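PDB 4XHF: Na-translocating NADH-quinone reductase subunit C NqrC, which is the flavin-binding subunit C of a membrane-bound, sodium-translocating respiratory complex, represented by a soluble fragment that carries flavin mononucleotide. Local coordinates for residues 44-49 / 61-66. Sequence-based numbering, arbitrary orientation.
Sequences YVLMAA and DIFAKS
Val45 and Leu46, near the end of helix 29-48, meet Ile62 and Phe63 of helix 58-66 in a small, wholly apolar packing of two successive helices, joined by a short connection and both lying against the antiparallel sheet. The local axes come no closer than 10.7 Å and are inclined at 70°, so contact is confined to two neighbouring residues on each helix, with no hydrogen bond between them, and the gap is closed chiefly by the side chains of Phe63 and Leu46. With CG anti to the backbone N (chi1 -176°), the Phe63 ring extends from the flank of its own helix to the other one and presents its edge rather than a face. Val45 CB lies in the ring plane, 4.0 Å from CE2, and CG1 is equally near that same ring carbon; the two side chains cross at about a right angle. Leu46 reaches back the other way. Its CD1 methyl comes within 4.2 Å of Phe63 CB, at the base of the ring, and 4.3 Å of Ile62 CG2, while CG adds a second neighbour at the ring edge. Leu46 thus bridges two successive residues of the opposing helix. Val51, in the connection, touches both Leu46 and Ile62, and Leu53 also packs on Leu46. On the sheet side, Phe120 of strand 113-123 touches both Val45 and Phe63, and Val133 of strand 129-139 touches Val45 as well, seating the helix pair on the sheet.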
# COMPACT_ATOMS: atom_id res chain seq x y z
N TYR A 44 -0.93 -1.38 -10.98
CA TYR A 44 -0.50 -0.74 -9.74
C TYR A 44 0.44 -1.64 -8.94
O TYR A 44 1.48 -1.20 -8.47
CB TYR A 44 -1.71 -0.39 -8.86
CG TYR A 44 -2.65 0.66 -9.43
CD1 TYR A 44 -2.19 1.66 -10.27
CD2 TYR A 44 -4.00 0.64 -9.11
CE1 TYR A 44 -3.05 2.62 -10.78
CE2 TYR A 44 -4.87 1.59 -9.62
CZ TYR A 44 -4.39 2.58 -10.45
OH TYR A 44 -5.25 3.52 -10.96
N VAL A 45 0.05 -2.91 -8.80
CA VAL A 45 0.80 -3.87 -8.00
C VAL A 45 2.17 -4.12 -8.60
O VAL A 45 3.17 -4.12 -7.88
CB VAL A 45 0.02 -5.20 -7.87
CG1 VAL A 45 0.88 -6.29 -7.24
CG2 VAL A 45 -1.23 -4.99 -7.04
N LEU A 46 2.23 -4.32 -9.91
CA LEU A 46 3.50 -4.57 -10.58
C LEU A 46 4.39 -3.34 -10.53
O LEU A 46 5.60 -3.45 -10.34
CB LEU A 46 3.27 -4.99 -12.03
CG LEU A 46 2.59 -6.35 -12.25
CD1 LEU A 46 2.32 -6.56 -13.73
CD2 LEU A 46 3.43 -7.50 -11.70
N MET A 47 3.79 -2.16 -10.68
CA MET A 47 4.53 -0.91 -10.63
C MET A 47 5.15 -0.71 -9.25
O MET A 47 6.29 -0.28 -9.12
CB MET A 47 3.63 0.27 -10.98
CG MET A 47 3.39 0.43 -12.47
SD MET A 47 2.28 1.78 -12.93
CE MET A 47 1.99 2.60 -11.37
N ALA A 48 4.38 -1.04 -8.21
CA ALA A 48 4.86 -0.91 -6.84
C ALA A 48 5.98 -1.91 -6.57
O ALA A 48 6.96 -1.60 -5.89
CB ALA A 48 3.72 -1.11 -5.87
N ALA A 49 5.84 -3.12 -7.12
CA ALA A 49 6.81 -4.19 -6.89
C ALA A 49 8.04 -4.05 -7.79
O ALA A 49 8.97 -4.86 -7.70
CB ALA A 49 6.15 -5.53 -7.11
N ASP A 61 -0.40 -11.37 -18.11
CA ASP A 61 0.29 -12.65 -18.06
C ASP A 61 1.40 -12.61 -17.01
O ASP A 61 1.64 -13.58 -16.31
CB ASP A 61 0.88 -13.00 -19.43
CG ASP A 61 -0.13 -12.85 -20.56
OD1 ASP A 61 -1.35 -12.95 -20.29
OD2 ASP A 61 0.30 -12.63 -21.71
N ILE A 62 2.08 -11.47 -16.93
CA ILE A 62 3.17 -11.29 -15.97
C ILE A 62 2.61 -11.34 -14.55
O ILE A 62 3.19 -11.97 -13.67
CB ILE A 62 3.92 -9.97 -16.21
CG1 ILE A 62 4.65 -10.03 -17.56
CG2 ILE A 62 4.92 -9.68 -15.09
CD1 ILE A 62 5.18 -8.71 -18.05
N PHE A 63 1.48 -10.67 -14.34
CA PHE A 63 0.82 -10.67 -13.04
C PHE A 63 0.41 -12.08 -12.65
O PHE A 63 0.69 -12.54 -11.54
CB PHE A 63 -0.40 -9.75 -13.06
CG PHE A 63 -1.09 -9.61 -11.73
CD1 PHE A 63 -2.00 -10.56 -11.30
CD2 PHE A 63 -0.83 -8.52 -10.92
CE1 PHE A 63 -2.63 -10.43 -10.08
CE2 PHE A 63 -1.47 -8.38 -9.70
CZ PHE A 63 -2.37 -9.34 -9.28
N ALA A 64 -0.24 -12.78 -13.58
CA ALA A 64 -0.78 -14.11 -13.31
C ALA A 64 0.31 -15.10 -12.91
O ALA A 64 0.07 -16.01 -12.12
CB ALA A 64 -1.53 -14.62 -14.53
N LYS A 65 1.51 -14.91 -13.45
CA LYS A 65 2.61 -15.83 -13.19
C LYS A 65 3.39 -15.47 -11.94
O LYS A 65 3.77 -16.35 -11.16
CB LYS A 65 3.56 -15.87 -14.39
CG LYS A 65 4.77 -16.78 -14.21
CD LYS A 65 4.34 -18.20 -13.83
CE LYS A 65 5.48 -19.20 -13.98
NZ LYS A 65 6.61 -18.97 -13.04
N SER A 66 3.63 -14.18 -11.74
CA SER A 66 4.56 -13.73 -10.71
C SER A 66 3.90 -13.18 -9.45
O SER A 66 4.60 -12.79 -8.51
CB SER A 66 5.48 -12.65 -11.30
OG SER A 66 6.27 -13.19 -12.35